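PDB 3DFI: pseudoaglycone deacetylase Dbv21 from Actinoplanes teichomyceticus, which probably removes the acetyl group from the N-acetylated amino sugar of the A40926 pseudoaglycone, using a bound zinc ion, during antibiotic biosynthesis. Local coordinates for residues Leu73-Glu78 against Ala227-Val232; Asp136-Ile141 against Ala172-Ile177; Ser209-Glu214 against Gly255-Thr260. All blocks are in the same frame, centred on the assembly; numbering follows the deposited sequence.

How the contacts relate
The three contacts lie well apart around a single alpha/beta domain, and contact 1 adjoins the zinc ion. The side chain of Arg75 comes within about 6 Å of the metal and about 4 Å of the His16 side chain, nearest atoms in each case. Contact 2, on the other side of the chain's centre, has its centre about 28 Å from that of contact 1 and lies away from the zinc site. Contact 3 pairs an outermost strand, 201-210, with 258-266; its centre is about 25 Å from that of contact 1 and about 28 Å from that of contact 2. Helices 213-223 and 227-233, consecutive in the chain, lead from contact 3 to contact 1.

Contact 1: Leu73-Glu78 against Ala227-Val232; sequences LRRRNE and ATQLSV
Glu78 and Arg75, one turn apart on helix 71-86, both reach across to the short helix 227-233, whose segment runs nearly at a right angle to theirs, and they use two different kinds of interaction. The hydrogen bonding falls to Glu78. Its chain is extended beyond CG, which carries the carboxylate to the backbone of the second helix, where Thr228 N donates to Glu78 OE2 over 2.9 Å with an angle of 154° at the hydrogen. The amide arrives on the syn side of the oxygen, somewhat out of the carboxylate plane. Such a bond ties a side chain of one helix to the main chain of another.

Stacking belongs to Arg75 and Gln229. The guanidinium and the amide are only 8° from parallel, and Gln229 OE1 sits 3.3 Å above the guanidinium plane of Arg75, over its centre. Because the amide lies over the face of the guanidinium, the 3.4 Å approach of Gln229 OE1 to Arg75 NE is not a hydrogen bond. A bend at chi3 of Arg75 (63°) turns the group into this position. Its NH2 is hydrogen-bonded to Leu17 O, while NH1 has a long, weak ion pair with Asp97.

Apolar packing fills in between. Arg75 CG lies beside the Thr228 side chain, whose rotation is doubtful, and Trp63 of helix 54-63 touches Arg75, Thr228 and Gln229.

The arrangement belongs to the second shell of the metal site of a PIG-L-type deacetylase: Arg75 lies close to His16, which binds the zinc ion together with Asp19 and His161.

Contact 2: Asp136-Ile141 against Ala172-Ile177; sequences DIESMI and ARERGI
Ile141, on helix 126-144, packs against the Schellman motif that ends helix 159-174, in a place where two helices of the alpha/beta domain meet beside its sheet. Gly176, with positive phi, leaves the helical path, and the turn is closed by Ile177 N bonding to Ala172 O at 2.9 Å and by a weak bond from Gly176 N to Arg173 O.

At the root of the Ile141 side chain, CB lies 3.9 Å from Arg175 CD. With CG1 beside the backbone N (chi1 -65°), CG2 is turned to the far side of CB from that N; it comes closer to the same arginine carbon, 3.4 Å from Arg175 CD, and also touches Ile177 CG1 at 3.8 Å. The other branch runs through CG1 to CD1, which ends 4.0 Å from Ala172 N. The residue thus spans the last helical turn and the loop beyond it, and it also touches Leu11 of strand 9-14, in the sheet, and Pro146 of a loop.

One turn earlier, Glu138 flanks this packing. Its carboxylate is held in a salt bridge by Arg134 of its own helix, and across the contact Glu138 OE2 lies 3.4 Å from Glu174 CB, against the aliphatic part of that side chain.

Contact 3: Ser209-Glu214 against Gly255-Thr260; sequences SFVDEE and GGYNET
Ser209 and Glu259 form an antiparallel hydrogen-bonded pair: Ser209 N donates to Glu259 O at 2.8 Å, almost straight at 175°, and Glu259 N returns a longer bond to Ser209 O, 3.2 Å. Beyond the end of strand 201-210 the pairing runs on by one more bond, from Val211 N to Tyr257 O at 3.1 Å. A water then takes over where the chains part. It donates to Val211 O at 2.7 Å and weakly accepts from Tyr257 N.

Between these bonds lies the non-hydrogen-bonded pair Phe210 and Asn258, whose CA atoms are only 4.4 Å apart. Their side chains run side by side in the same direction. Asn258 CB sits over the face of the Phe210 ring, 4.2 Å from its centroid and 26° off the normal, a CH-pi contact. The ring also reaches the bend that leads into strand 258-266, where Gly255 O approaches CD2 obliquely and Gly256 O lies at the ring edge. Tyr257 CG stands opposite its own backbone N (chi1 -162°), which lays the ring beside Val211, and Val211 CG2 meets its edge 3.9 Å from Tyr257 CD2.

The pairing joins 258-266 to 201-210, the outermost strand at this end of the sheet. Phe210 and Asn258 point to the face where Ala252 touches both of them, just after helix 240-251. On the face of Ser209 and Glu259, helix 19-33 supplies Ser27 to both side chains, while Lys219 of helix 213-223 forms a salt bridge with Glu259 and a hydrogen bond with the Tyr257 hydroxyl.

Contact 1: Leu73-Glu78 against Ala227-Val232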
loop_
_atom_site.group_PDB
_atom_site.type_symbol
_atom_site.label_atom_id
_atom_site.label_comp_id
_atom_site.label_asym_id
_atom_site.label_seq_id
_atom_site.Cartn_x
_atom_site.Cartn_y
_atom_site.Cartn_z
ATOM N N LEU A 73 13.273 10.025 -5.989
ATOM C CA LEU A 73 12.940 11.348 -5.447
ATOM C C LEU A 73 11.600 11.877 -5.973
ATOM O O LEU A 73 10.731 12.251 -5.194
ATOM C CB LEU A 73 14.071 12.351 -5.723
ATOM C CG LEU A 73 13.849 13.795 -5.255
ATOM C CD1 LEU A 73 13.762 13.871 -3.703
ATOM C CD2 LEU A 73 14.950 14.737 -5.798
ATOM N N ARG A 74 11.433 11.939 -7.295
ATOM C CA ARG A 74 10.125 12.276 -7.874
ATOM C C ARG A 74 8.967 11.519 -7.190
ATOM O O ARG A 74 7.968 12.117 -6.782
ATOM C CB ARG A 74 10.123 11.999 -9.379
ATOM C CG ARG A 74 8.789 12.356 -10.133
ATOM C CD ARG A 74 8.797 13.837 -10.655
ATOM N NE ARG A 74 8.997 14.778 -9.549
ATOM C CZ ARG A 74 8.022 15.246 -8.769
ATOM N NH1 ARG A 74 8.314 16.053 -7.760
ATOM N NH2 ARG A 74 6.755 14.919 -8.985
ATOM N N ARG A 75 9.119 10.204 -7.049
ATOM C CA ARG A 75 8.077 9.343 -6.455
ATOM C C ARG A 75 7.866 9.609 -4.962
ATOM O O ARG A 75 6.734 9.597 -4.478
ATOM C CB ARG A 75 8.407 7.881 -6.709
ATOM C CG ARG A 75 8.323 7.485 -8.200
ATOM C CD ARG A 75 8.307 5.968 -8.373
ATOM N NE ARG A 75 7.137 5.322 -7.761
ATOM C CZ ARG A 75 6.973 3.996 -7.731
ATOM N NH1 ARG A 75 7.895 3.219 -8.278
ATOM N NH2 ARG A 75 5.907 3.447 -7.170
ATOM N N ARG A 76 8.946 9.901 -4.238
ATOM C CA ARG A 76 8.801 10.257 -2.819
ATOM C C ARG A 76 8.035 11.579 -2.688
ATOM O O ARG A 76 7.206 11.733 -1.783
ATOM C CB ARG A 76 10.154 10.325 -2.120
ATOM C CG ARG A 76 10.741 8.960 -1.791
ATOM C CD ARG A 76 11.962 9.080 -0.885
ATOM N NE ARG A 76 13.025 9.932 -1.447
ATOM C CZ ARG A 76 13.994 9.489 -2.246
ATOM N NH1 ARG A 76 14.031 8.211 -2.629
ATOM N NH2 ARG A 76 14.931 10.315 -2.657
ATOM N N ASN A 77 8.296 12.511 -3.606
ATOM C CA ASN A 77 7.554 13.779 -3.650
ATOM C C ASN A 77 6.084 13.584 -3.994
ATOM O O ASN A 77 5.210 14.263 -3.449
ATOM C CB ASN A 77 8.197 14.771 -4.635
ATOM C CG ASN A 77 9.485 15.397 -4.094
ATOM O OD1 ASN A 77 9.593 15.741 -2.905
ATOM N ND2 ASN A 77 10.456 15.583 -4.984
ATOM N N GLU A 78 5.810 12.677 -4.927
ATOM C CA GLU A 78 4.428 12.311 -5.239
ATOM C C GLU A 78 3.699 11.761 -4.003
ATOM O O GLU A 78 2.542 12.129 -3.725
ATOM C CB GLU A 78 4.389 11.279 -6.366
ATOM C CG GLU A 78 4.831 11.833 -7.762
ATOM C CD GLU A 78 4.699 10.779 -8.856
ATOM O OE1 GLU A 78 4.640 9.555 -8.532
ATOM O OE2 GLU A 78 4.618 11.173 -10.043
ATOM N N ALA A 227 1.550 10.608 -10.457
ATOM C CA ALA A 227 1.324 10.808 -11.890
ATOM C C ALA A 227 2.202 9.863 -12.683
ATOM O O ALA A 227 1.897 9.488 -13.815
ATOM C CB ALA A 227 1.674 12.231 -12.248
ATOM N N THR A 228 3.352 9.569 -12.098
ATOM C CA THR A 228 4.315 8.637 -12.651
ATOM C C THR A 228 3.659 7.242 -12.861
ATOM O O THR A 228 3.687 6.705 -13.964
ATOM C CB THR A 228 5.548 8.622 -11.696
ATOM O OG1 THR A 228 6.751 8.367 -12.415
ATOM C CG2 THR A 228 5.374 7.720 -10.536
ATOM N N GLN A 229 3.032 6.715 -11.804
ATOM C CA GLN A 229 2.362 5.421 -11.794
ATOM C C GLN A 229 1.046 5.461 -12.560
ATOM O O GLN A 229 0.743 4.546 -13.342
ATOM C CB GLN A 229 2.117 4.943 -10.351
ATOM C CG GLN A 229 3.397 4.780 -9.507
ATOM C CD GLN A 229 4.550 4.147 -10.274
ATOM O OE1 GLN A 229 5.499 4.836 -10.670
ATOM N NE2 GLN A 229 4.458 2.842 -10.524
ATOM N N LEU A 230 0.265 6.521 -12.360
ATOM C CA LEU A 230 -0.970 6.676 -13.144
ATOM C C LEU A 230 -0.754 6.873 -14.628
ATOM O O LEU A 230 -1.699 6.718 -15.421
ATOM C CB LEU A 230 -1.911 7.733 -12.552
ATOM C CG LEU A 230 -2.834 7.125 -11.464
ATOM C CD1 LEU A 230 -2.068 6.434 -10.327
ATOM C CD2 LEU A 230 -3.792 8.159 -10.897
ATOM N N SER A 231 0.479 7.172 -15.041
ATOM C CA SER A 231 0.711 7.232 -16.487
ATOM C C SER A 231 0.570 5.829 -17.138
ATOM O O SER A 231 0.345 5.721 -18.348
ATOM C CB SER A 231 2.009 7.967 -16.868
ATOM O OG SER A 231 3.143 7.165 -16.685
ATOM N N VAL A 232 0.679 4.778 -16.309
ATOM C CA VAL A 232 0.383 3.390 -16.715
ATOM C C VAL A 232 -1.008 2.947 -16.227
ATOM O O VAL A 232 -1.809 2.456 -17.003
ATOM C CB VAL A 232 1.469 2.374 -16.198
ATOM C CG1 VAL A 232 1.113 0.921 -16.601
ATOM C CG2 VAL A 232 2.846 2.731 -16.748
#

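Contact 2: Asp136-Ile141 against Ala172-Ile177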
loop_
_atom_site.group_PDB
_atom_site.type_symbol
_atom_site.label_atom_id
_atom_site.label_comp_id
_atom_site.label_asym_id
_atom_site.label_seq_id
_atom_site.Cartn_x
_atom_site.Cartn_y
_atom_site.Cartn_z
ATOM N N ASP A 136 13.084 -3.170 10.474
ATOM C CA ASP A 136 12.656 -1.794 10.215
ATOM C C ASP A 136 11.181 -1.535 10.533
ATOM O O ASP A 136 10.836 -0.452 11.013
ATOM C CB ASP A 136 12.951 -1.412 8.761
ATOM C CG ASP A 136 14.420 -1.203 8.495
ATOM O OD1 ASP A 136 15.297 -1.623 9.309
ATOM O OD2 ASP A 136 14.717 -0.581 7.458
ATOM N N ILE A 137 10.315 -2.507 10.242
ATOM C CA ILE A 137 8.903 -2.407 10.627
ATOM C C ILE A 137 8.723 -2.469 12.154
ATOM O O ILE A 137 7.928 -1.721 12.708
ATOM C CB ILE A 137 8.005 -3.485 9.919
ATOM C CG1 ILE A 137 7.939 -3.214 8.407
ATOM C CG2 ILE A 137 6.556 -3.424 10.423
ATOM C CD1 ILE A 137 7.380 -4.397 7.658
ATOM N N GLU A 138 9.462 -3.344 12.839
ATOM C CA GLU A 138 9.453 -3.329 14.298
ATOM C C GLU A 138 9.890 -1.959 14.831
ATOM O O GLU A 138 9.258 -1.418 15.733
ATOM C CB GLU A 138 10.288 -4.482 14.900
ATOM C CG GLU A 138 9.644 -5.858 14.570
ATOM C CD GLU A 138 10.242 -7.051 15.280
ATOM O OE1 GLU A 138 11.161 -6.870 16.096
ATOM O OE2 GLU A 138 9.767 -8.190 15.029
ATOM N N SER A 139 10.961 -1.401 14.274
ATOM C CA SER A 139 11.448 -0.077 14.690
ATOM C C SER A 139 10.361 0.979 14.459
ATOM O O SER A 139 10.131 1.828 15.317
ATOM C CB SER A 139 12.716 0.303 13.918
ATOM O OG SER A 139 13.760 -0.594 14.213
ATOM N N MET A 140 9.678 0.902 13.319
ATOM C CA MET A 140 8.567 1.811 13.025
ATOM C C MET A 140 7.366 1.673 14.002
ATOM O O MET A 140 6.803 2.679 14.451
ATOM C CB MET A 140 8.135 1.695 11.552
ATOM C CG MET A 140 7.358 2.900 11.020
ATOM S SD MET A 140 8.394 4.398 10.785
ATOM C CE MET A 140 8.314 5.251 12.321
ATOM N N ILE A 141 7.006 0.439 14.356
ATOM C CA ILE A 141 5.953 0.189 15.359
ATOM C C ILE A 141 6.296 0.772 16.736
ATOM O O ILE A 141 5.473 1.443 17.353
ATOM C CB ILE A 141 5.637 -1.314 15.477
ATOM C CG1 ILE A 141 5.022 -1.820 14.159
ATOM C CG2 ILE A 141 4.752 -1.604 16.729
ATOM C CD1 ILE A 141 4.839 -3.319 14.083
ATOM N N ALA A 172 4.234 -7.238 13.479
ATOM C CA ALA A 172 3.014 -6.946 14.256
ATOM C C ALA A 172 2.699 -8.018 15.317
ATOM O O ALA A 172 2.197 -7.707 16.399
ATOM C CB ALA A 172 1.795 -6.727 13.320
ATOM N N ARG A 173 2.992 -9.277 14.999
ATOM C CA ARG A 173 2.810 -10.387 15.938
ATOM C C ARG A 173 3.817 -10.313 17.078
ATOM O O ARG A 173 3.481 -10.599 18.237
ATOM C CB ARG A 173 2.910 -11.740 15.215
ATOM C CG ARG A 173 2.634 -12.980 16.095
ATOM C CD ARG A 173 2.848 -14.303 15.337
ATOM N NE ARG A 173 2.041 -14.365 14.106
ATOM C CZ ARG A 173 2.550 -14.533 12.885
ATOM N NH1 ARG A 173 3.863 -14.709 12.732
ATOM N NH2 ARG A 173 1.754 -14.522 11.815
ATOM N N GLU A 174 5.054 -9.947 16.752
ATOM C CA GLU A 174 6.104 -9.798 17.761
ATOM C C GLU A 174 5.694 -8.705 18.735
ATOM O O GLU A 174 5.851 -8.861 19.949
ATOM C CB GLU A 174 7.455 -9.448 17.107
ATOM C CG GLU A 174 8.654 -9.267 18.092
ATOM C CD GLU A 174 9.054 -10.551 18.827
ATOM O OE1 GLU A 174 9.862 -10.471 19.778
ATOM O OE2 GLU A 174 8.558 -11.642 18.472
ATOM N N ARG A 175 5.169 -7.605 18.190
ATOM C CA ARG A 175 4.794 -6.444 18.998
ATOM C C ARG A 175 3.349 -6.438 19.519
ATOM O O ARG A 175 2.928 -5.481 20.166
ATOM C CB ARG A 175 5.196 -5.149 18.283
ATOM C CG ARG A 175 6.723 -4.929 18.423
ATOM C CD ARG A 175 7.163 -3.496 18.294
ATOM N NE ARG A 175 7.303 -2.816 19.570
ATOM C CZ ARG A 175 8.458 -2.676 20.210
ATOM N NH1 ARG A 175 8.495 -2.018 21.357
ATOM N NH2 ARG A 175 9.577 -3.189 19.702
ATOM N N GLY A 176 2.617 -7.523 19.260
ATOM C CA GLY A 176 1.218 -7.670 19.686
ATOM C C GLY A 176 0.281 -6.552 19.231
ATOM O O GLY A 176 -0.560 -6.076 20.011
ATOM N N ILE A 177 0.411 -6.133 17.968
ATOM C CA ILE A 177 -0.487 -5.141 17.417
ATOM C C ILE A 177 -1.489 -5.825 16.479
ATOM O O ILE A 177 -1.082 -6.603 15.602
ATOM C CB ILE A 177 0.269 -4.045 16.573
ATOM C CG1 ILE A 177 1.542 -3.507 17.265
ATOM C CG2 ILE A 177 -0.718 -2.963 16.070
ATOM C CD1 ILE A 177 1.382 -2.942 18.699
#

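Contact 3: Ser209-Glu214 against Gly255-Thr260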
loop_
_atom_site.group_PDB
_atom_site.type_symbol
_atom_site.label_atom_id
_atom_site.label_comp_id
_atom_site.label_asym_id
_atom_site.label_seq_id
_atom_site.Cartn_x
_atom_site.Cartn_y
_atom_site.Cartn_z
ATOM N N SER A 209 -15.104 -1.928 4.482
ATOM C CA SER A 209 -15.047 -0.672 5.213
ATOM C C SER A 209 -15.697 0.418 4.360
ATOM O O SER A 209 -15.185 0.802 3.299
ATOM C CB SER A 209 -13.598 -0.351 5.641
ATOM O OG SER A 209 -13.270 1.036 5.468
ATOM N N PHE A 210 -16.862 0.874 4.809
ATOM C CA PHE A 210 -17.626 1.904 4.120
ATOM C C PHE A 210 -17.163 3.285 4.524
ATOM O O PHE A 210 -16.790 3.510 5.683
ATOM C CB PHE A 210 -19.114 1.742 4.420
ATOM C CG PHE A 210 -19.724 0.554 3.753
ATOM C CD1 PHE A 210 -19.807 -0.667 4.416
ATOM C CD2 PHE A 210 -20.206 0.648 2.450
ATOM C CE1 PHE A 210 -20.374 -1.779 3.790
ATOM C CE2 PHE A 210 -20.767 -0.457 1.818
ATOM C CZ PHE A 210 -20.847 -1.674 2.496
ATOM N N VAL A 211 -17.178 4.198 3.557
ATOM C CA VAL A 211 -16.729 5.569 3.771
ATOM C C VAL A 211 -17.780 6.546 3.231
ATOM O O VAL A 211 -18.651 6.162 2.443
ATOM C CB VAL A 211 -15.323 5.847 3.125
ATOM C CG1 VAL A 211 -14.267 4.817 3.597
ATOM C CG2 VAL A 211 -15.403 5.893 1.598
ATOM N N ASP A 212 -17.707 7.799 3.670
ATOM C CA ASP A 212 -18.633 8.822 3.201
ATOM C C ASP A 212 -18.117 9.449 1.892
ATOM O O ASP A 212 -17.002 9.134 1.449
ATOM C CB ASP A 212 -18.911 9.862 4.302
ATOM C CG ASP A 212 -17.682 10.692 4.692
ATOM O OD1 ASP A 212 -17.747 11.361 5.744
ATOM O OD2 ASP A 212 -16.663 10.702 3.977
ATOM N N GLU A 213 -18.909 10.311 1.258
ATOM C CA GLU A 213 -18.498 10.833 -0.048
ATOM C C GLU A 213 -17.213 11.655 -0.024
ATOM O O GLU A 213 -16.439 11.603 -0.971
ATOM C CB GLU A 213 -19.629 11.559 -0.798
ATOM C CG GLU A 213 -20.693 12.211 0.056
ATOM C CD GLU A 213 -22.040 12.274 -0.649
ATOM O OE1 GLU A 213 -23.068 11.909 -0.023
ATOM O OE2 GLU A 213 -22.077 12.676 -1.835
ATOM N N GLU A 214 -16.952 12.384 1.054
ATOM C CA GLU A 214 -15.731 13.175 1.094
ATOM C C GLU A 214 -14.468 12.308 1.208
ATOM O O GLU A 214 -13.432 12.661 0.629
ATOM C CB GLU A 214 -15.788 14.281 2.159
ATOM C CG GLU A 214 -14.930 14.063 3.394
ATOM C CD GLU A 214 -14.411 15.366 3.992
ATOM O OE1 GLU A 214 -14.916 15.781 5.062
ATOM O OE2 GLU A 214 -13.501 15.975 3.392
ATOM N N GLY A 255 -24.684 0.589 -1.289
ATOM C CA GLY A 255 -24.158 1.328 -0.135
ATOM C C GLY A 255 -22.896 2.166 -0.213
ATOM O O GLY A 255 -22.170 2.271 0.780
ATOM N N GLY A 256 -22.625 2.778 -1.364
ATOM C CA GLY A 256 -21.512 3.722 -1.472
ATOM C C GLY A 256 -20.109 3.123 -1.452
ATOM O O GLY A 256 -19.942 1.904 -1.387
ATOM N N TYR A 257 -19.103 4.000 -1.511
ATOM C CA TYR A 257 -17.707 3.580 -1.644
ATOM C C TYR A 257 -17.187 2.797 -0.443
ATOM O O TYR A 257 -17.514 3.088 0.718
ATOM C CB TYR A 257 -16.767 4.752 -1.981
ATOM C CG TYR A 257 -15.461 4.243 -2.532
ATOM C CD1 TYR A 257 -15.401 3.705 -3.814
ATOM C CD2 TYR A 257 -14.294 4.246 -1.756
ATOM C CE1 TYR A 257 -14.228 3.204 -4.322
ATOM C CE2 TYR A 257 -13.100 3.734 -2.254
ATOM C CZ TYR A 257 -13.083 3.216 -3.540
ATOM O OH TYR A 257 -11.941 2.689 -4.051
ATOM N N ASN A 258 -16.370 1.798 -0.762
ATOM C CA ASN A 258 -15.874 0.840 0.193
ATOM C C ASN A 258 -14.597 0.150 -0.293
ATOM O O ASN A 258 -14.305 0.085 -1.502
ATOM C CB ASN A 258 -16.971 -0.187 0.540
ATOM C CG ASN A 258 -17.423 -0.988 -0.657
ATOM O OD1 ASN A 258 -18.401 -0.634 -1.328
ATOM N ND2 ASN A 258 -16.710 -2.056 -0.954
ATOM N N GLU A 259 -13.846 -0.351 0.677
ATOM C CA GLU A 259 -12.592 -1.055 0.479
ATOM C C GLU A 259 -12.616 -2.339 1.365
ATOM O O GLU A 259 -13.191 -2.346 2.467
ATOM C CB GLU A 259 -11.427 -0.122 0.844
ATOM C CG GLU A 259 -11.387 1.194 -0.007
ATOM C CD GLU A 259 -10.411 2.252 0.507
ATOM O OE1 GLU A 259 -10.204 2.359 1.749
ATOM O OE2 GLU A 259 -9.841 2.987 -0.335
ATOM N N THR A 260 -12.015 -3.418 0.866
ATOM C CA THR A 260 -12.031 -4.730 1.535
ATOM C C THR A 260 -10.724 -5.004 2.264
ATOM O O THR A 260 -9.627 -4.775 1.722
ATOM C CB THR A 260 -12.249 -5.856 0.504
ATOM O OG1 THR A 260 -13.477 -5.634 -0.178
ATOM C CG2 THR A 260 -12.283 -7.223 1.152
HETATM O O HOH W 1 -19.349 7.115 0.008
#